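PDB 3WD6: omega-class glutathione S-transferase from Bombyx mori, which binds glutathione and, as in other omega-class enzymes, probably catalyses glutathione transfer and the glutathione-dependent reduction of dehydroascorbate. Local coordinates for residues 58-61 and 67-70; 94-99 and 106-111. One frame throughout, in Å; residues are numbered along the deposited sequence.

Interaction 1: 58-61 and 67-70; sequences VNID and EWLT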
loop_
_atom_site.group_PDB
_atom_site.type_symbol
_atom_site.label_atom_id
_atom_site.label_comp_id
_atom_site.label_asym_id
_atom_site.label_seq_id
_atom_site.Cartn_x
_atom_site.Cartn_y
_atom_site.Cartn_z
ATOM N N VAL A 58 1.561 -12.343 -9.193
ATOM C CA VAL A 58 0.958 -12.274 -10.521
ATOM C C VAL A 58 0.362 -10.880 -10.718
ATOM O O VAL A 58 -0.558 -10.490 -9.998
ATOM C CB VAL A 58 -0.135 -13.358 -10.741
ATOM C CG1 VAL A 58 -0.887 -13.089 -12.063
ATOM C CG2 VAL A 58 0.491 -14.745 -10.763
ATOM N N ASN A 59 0.899 -10.120 -11.669
ATOM C CA ASN A 59 0.432 -8.747 -11.887
ATOM C C ASN A 59 -0.757 -8.651 -12.833
ATOM O O ASN A 59 -0.834 -9.379 -13.822
ATOM C CB ASN A 59 1.582 -7.860 -12.338
ATOM C CG ASN A 59 2.523 -7.542 -11.203
ATOM O OD1 ASN A 59 2.084 -7.356 -10.051
ATOM N ND2 ASN A 59 3.821 -7.493 -11.499
ATOM N N ILE A 60 -1.692 -7.764 -12.522
ATOM C CA ILE A 60 -2.946 -7.700 -13.270
ATOM C C ILE A 60 -3.168 -6.338 -13.893
ATOM O O ILE A 60 -3.179 -5.329 -13.184
ATOM C CB ILE A 60 -4.164 -7.959 -12.363
ATOM C CG1 ILE A 60 -4.083 -9.347 -11.696
ATOM C CG2 ILE A 60 -5.430 -7.766 -13.143
ATOM C CD1 ILE A 60 -4.122 -10.530 -12.653
ATOM N N ASP A 61 -3.353 -6.324 -15.213
ATOM C CA ASP A 61 -3.780 -5.136 -15.954
ATOM C C ASP A 61 -5.224 -4.806 -15.555
ATOM O O ASP A 61 -6.136 -5.594 -15.805
ATOM C CB ASP A 61 -3.678 -5.421 -17.456
ATOM C CG ASP A 61 -3.890 -4.188 -18.303
ATOM O OD1 ASP A 61 -4.918 -3.510 -18.110
ATOM O OD2 ASP A 61 -3.030 -3.897 -19.168
ATOM N N GLU A 67 -9.937 -12.419 -17.934
ATOM C CA GLU A 67 -11.246 -13.022 -17.822
ATOM C C GLU A 67 -11.418 -13.804 -16.498
ATOM O O GLU A 67 -12.499 -13.764 -15.878
ATOM C CB GLU A 67 -11.462 -13.919 -19.051
ATOM C CG GLU A 67 -10.261 -14.864 -19.387
ATOM C CD GLU A 67 -9.143 -14.229 -20.250
ATOM O OE1 GLU A 67 -9.352 -13.127 -20.821
ATOM O OE2 GLU A 67 -8.054 -14.859 -20.368
ATOM N N TRP A 68 -10.346 -14.473 -16.053
ATOM C CA TRP A 68 -10.390 -15.366 -14.875
ATOM C C TRP A 68 -10.167 -14.696 -13.506
ATOM O O TRP A 68 -10.024 -15.384 -12.490
ATOM C CB TRP A 68 -9.373 -16.499 -15.045
ATOM C CG TRP A 68 -8.078 -15.990 -15.546
ATOM C CD1 TRP A 68 -7.613 -16.064 -16.822
ATOM C CD2 TRP A 68 -7.086 -15.272 -14.793
ATOM N NE1 TRP A 68 -6.381 -15.459 -16.914
ATOM C CE2 TRP A 68 -6.033 -14.961 -15.684
ATOM C CE3 TRP A 68 -6.982 -14.870 -13.454
ATOM C CZ2 TRP A 68 -4.877 -14.272 -15.278
ATOM C CZ3 TRP A 68 -5.837 -14.178 -13.050
ATOM C CH2 TRP A 68 -4.801 -13.886 -13.965
ATOM N N LEU A 69 -10.146 -13.367 -13.469
ATOM C CA LEU A 69 -9.815 -12.657 -12.238
ATOM C C LEU A 69 -10.830 -12.871 -11.126
ATOM O O LEU A 69 -10.448 -13.210 -9.991
ATOM C CB LEU A 69 -9.641 -11.161 -12.496
ATOM C CG LEU A 69 -9.303 -10.328 -11.258
ATOM C CD1 LEU A 69 -7.971 -10.777 -10.657
ATOM C CD2 LEU A 69 -9.279 -8.855 -11.607
ATOM N N THR A 70 -12.109 -12.658 -11.449
ATOM C CA THR A 70 -13.194 -12.757 -10.463
ATOM C C THR A 70 -13.270 -14.150 -9.855
ATOM O O THR A 70 -13.900 -14.363 -8.814
ATOM C CB THR A 70 -14.571 -12.393 -11.072
ATOM O OG1 THR A 70 -14.664 -12.928 -12.398
ATOM C CG2 THR A 70 -14.761 -10.885 -11.127
#
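The indole of W68 is the flat group that makes this contact, and it presents the far corner of its six-membered ring to I60 and V58. Both aliphatic chains arrive at a slant, neither squarely over a face nor at an edge. I60 CD1 comes in to 3.7 Å from W68 CH2 and also brushes W68 CZ3 at 4.1 Å; V58 CG1 reaches that CH2 more loosely, at 4.4 Å. Elsewhere the indole touches L17, L23 and Y33, while its NE1 donates a hydrogen bond to the backbone O of D21. Two torsions bring the partners together: W68 carries CG between its backbone N and carbonyl carbon (chi1 44°), swinging the ring back to the strand, and I60 has CG1 beside its N (chi1 -59°), with CD1 leading. On the same side of the indole plane as I60 CD1, L69 CD1 lies 4.3 Å from I60 CG1, so I60 meets the ring with CD1 and the leucine with CG1. In the thioredoxin-like domain, the contact packs W68 and the start of helix 69-72 on strand 56-60, across the short loop that joins them. K65, in that loop, binds glutathione and lies next to L69; V78, another ligand residue, neighbours I60. No hydrogen bond crosses between the segments, which implies that shape and the burial of hydrocarbon hold them together, with the indole N-H satisfied elsewhere.

Interaction 2: 94-99 and 106-111; sequences VTVEYL and RPLLPQ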
loop_
_atom_site.group_PDB
_atom_site.type_symbol
_atom_site.label_atom_id
_atom_site.label_comp_id
_atom_site.label_asym_id
_atom_site.label_seq_id
_atom_site.Cartn_x
_atom_site.Cartn_y
_atom_site.Cartn_z
ATOM N N VAL A 94 -7.950 -7.624 4.999
ATOM C CA VAL A 94 -8.348 -8.987 5.313
ATOM C C VAL A 94 -7.179 -9.939 5.078
ATOM O O VAL A 94 -6.922 -10.843 5.892
ATOM C CB VAL A 94 -9.560 -9.414 4.492
ATOM C CG1 VAL A 94 -9.860 -10.885 4.718
ATOM C CG2 VAL A 94 -10.765 -8.539 4.865
ATOM N N THR A 95 -6.456 -9.720 3.982
ATOM C CA THR A 95 -5.332 -10.588 3.658
ATOM C C THR A 95 -4.227 -10.453 4.703
ATOM O O THR A 95 -3.671 -11.445 5.185
ATOM C CB THR A 95 -4.783 -10.286 2.274
ATOM O OG1 THR A 95 -4.018 -9.071 2.327
ATOM C CG2 THR A 95 -5.954 -10.145 1.296
ATOM N N VAL A 96 -3.919 -9.220 5.070
ATOM C CA VAL A 96 -2.859 -8.997 6.048
ATOM C C VAL A 96 -3.189 -9.588 7.417
ATOM O O VAL A 96 -2.303 -10.134 8.079
ATOM C CB VAL A 96 -2.485 -7.509 6.157
ATOM C CG1 VAL A 96 -1.562 -7.278 7.337
ATOM C CG2 VAL A 96 -1.852 -7.054 4.841
ATOM N N GLU A 97 -4.453 -9.497 7.837
ATOM C CA GLU A 97 -4.854 -10.053 9.138
ATOM C C GLU A 97 -4.773 -11.594 9.128
ATOM O O GLU A 97 -4.330 -12.211 10.100
ATOM C CB GLU A 97 -6.230 -9.517 9.585
ATOM C CG GLU A 97 -6.227 -7.981 9.869
ATOM C CD GLU A 97 -7.637 -7.303 9.904
ATOM O OE1 GLU A 97 -8.682 -8.011 9.893
ATOM O OE2 GLU A 97 -7.695 -6.040 9.952
ATOM N N TYR A 98 -5.163 -12.208 8.012
ATOM C CA TYR A 98 -4.964 -13.646 7.815
ATOM C C TYR A 98 -3.488 -14.102 7.914
ATOM O O TYR A 98 -3.183 -15.100 8.593
ATOM C CB TYR A 98 -5.546 -14.093 6.475
ATOM C CG TYR A 98 -5.354 -15.570 6.221
ATOM C CD1 TYR A 98 -4.211 -16.037 5.592
ATOM C CD2 TYR A 98 -6.310 -16.503 6.634
ATOM C CE1 TYR A 98 -4.023 -17.387 5.355
ATOM C CE2 TYR A 98 -6.130 -17.863 6.408
ATOM C CZ TYR A 98 -4.978 -18.299 5.767
ATOM O OH TYR A 98 -4.777 -19.647 5.528
ATOM N N LEU A 99 -2.585 -13.395 7.232
ATOM C CA LEU A 99 -1.173 -13.751 7.268
ATOM C C LEU A 99 -0.619 -13.611 8.683
ATOM O O LEU A 99 0.186 -14.443 9.132
ATOM C CB LEU A 99 -0.356 -12.919 6.267
ATOM C CG LEU A 99 -0.736 -13.143 4.788
ATOM C CD1 LEU A 99 -0.248 -11.979 3.876
ATOM C CD2 LEU A 99 -0.231 -14.507 4.290
ATOM N N ARG A 106 7.372 -12.615 13.484
ATOM C CA ARG A 106 7.248 -11.195 13.171
ATOM C C ARG A 106 5.769 -10.754 13.194
ATOM O O ARG A 106 5.203 -10.361 12.179
ATOM C CB ARG A 106 7.903 -10.893 11.813
ATOM C CG ARG A 106 7.975 -9.414 11.471
ATOM C CD ARG A 106 9.148 -8.734 12.176
ATOM N NE ARG A 106 9.465 -7.431 11.569
ATOM C CZ ARG A 106 8.726 -6.331 11.740
ATOM N NH1 ARG A 106 9.087 -5.183 11.147
ATOM N NH2 ARG A 106 7.627 -6.385 12.506
ATOM N N PRO A 107 5.129 -10.835 14.362
ATOM C CA PRO A 107 3.706 -10.454 14.424
ATOM C C PRO A 107 3.502 -8.965 14.110
ATOM O O PRO A 107 4.170 -8.105 14.706
ATOM C CB PRO A 107 3.320 -10.748 15.882
ATOM C CG PRO A 107 4.632 -10.694 16.648
ATOM C CD PRO A 107 5.689 -11.190 15.685
ATOM N N LEU A 108 2.592 -8.669 13.184
ATOM C CA LEU A 108 2.337 -7.289 12.794
ATOM C C LEU A 108 1.361 -6.592 13.736
ATOM O O LEU A 108 1.516 -5.399 14.039
ATOM C CB LEU A 108 1.829 -7.231 11.354
ATOM C CG LEU A 108 2.867 -7.799 10.389
ATOM C CD1 LEU A 108 2.363 -7.783 8.950
ATOM C CD2 LEU A 108 4.197 -7.037 10.541
ATOM N N LEU A 109 0.358 -7.335 14.194
ATOM C CA LEU A 109 -0.637 -6.773 15.087
ATOM C C LEU A 109 -0.243 -7.036 16.541
ATOM O O LEU A 109 0.190 -8.146 16.886
ATOM C CB LEU A 109 -2.023 -7.358 14.780
ATOM C CG LEU A 109 -2.773 -6.758 13.572
ATOM C CD1 LEU A 109 -3.891 -7.665 13.063
ATOM C CD2 LEU A 109 -3.333 -5.364 13.903
ATOM N N PRO A 110 -0.363 -6.000 17.391
ATOM C CA PRO A 110 -0.243 -6.145 18.848
ATOM C C PRO A 110 -1.083 -7.318 19.335
ATOM O O PRO A 110 -2.223 -7.523 18.848
ATOM C CB PRO A 110 -0.870 -4.849 19.377
ATOM C CG PRO A 110 -0.607 -3.836 18.314
ATOM C CD PRO A 110 -0.620 -4.599 16.987
ATOM N N GLN A 111 -0.540 -8.080 20.282
ATOM C CA GLN A 111 -1.304 -9.163 20.907
ATOM C C GLN A 111 -2.415 -8.617 21.818
ATOM O O GLN A 111 -3.527 -9.138 21.832
ATOM C CB GLN A 111 -0.379 -10.127 21.666
ATOM C CG GLN A 111 0.114 -11.355 20.830
ATOM C CD GLN A 111 1.169 -11.019 19.741
ATOM O OE1 GLN A 111 1.485 -9.845 19.479
ATOM N NE2 GLN A 111 1.715 -12.065 19.109
#
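E97 and L109 meet at a slant, the aliphatic part of the glutamate against one branch of the leucine: E97 CG lies 4.0 Å from L109 CD1. With CG beside its backbone N (chi1 -65°), the glutamate turns that methylene to the leucine, and the extended chain beyond carries the carboxylate away from it. There OE2 forms a salt bridge with K120 of helix 113-125. One residue back along the helix, V96 makes the companion contact, CG1 to L108 CD1 at 4.3 Å. The two leucines are consecutive, and both start out toward the helix, yet they diverge to different places on it, L108 to the valine and L109 to the glutamate.

Helix 92-102 closes the thioredoxin-like domain of the glutathione transferase fold, and 106-111 belongs to the linker that carries the chain on to the all-helical domain, beginning with helix 113-125. The linker thus folds back on the helix it has just left. D100, one turn on from V96 and E97, also ties the linker to the helix: OD1 accepts a hydrogen bond from L108 N and OD2 one from L109 N, so a single carboxylate grips two successive backbone amides. V96 is buried and also packs on A47 of helix 39-51 and on Y177 and M181 of helix 177-189, while L108 shares A47 and adds K51. L109, on the glutamate side, rests against K116 and Y177.

Overall arrangement
Interaction 1 comes first along the chain and is complete before interaction 2 begins; their centres are 25 Å apart and their nearest atoms about 12 Å, so they do not touch. Residues 58-61 and 67-70 join a strand of the mixed sheet to the turn and short helix that follow it, wholly inside the thioredoxin-like domain. Residues 94-99 and 106-111 instead lie where that domain hands over to the helical one. Glutathione binds nearer the first: L69 is about 7 Å from it and V96 about 9 Å, side chain to ligand. One contact thus lies beside the glutathione residues K65 and V78, the other at the junction of the two domains, on the helix that begins at S92.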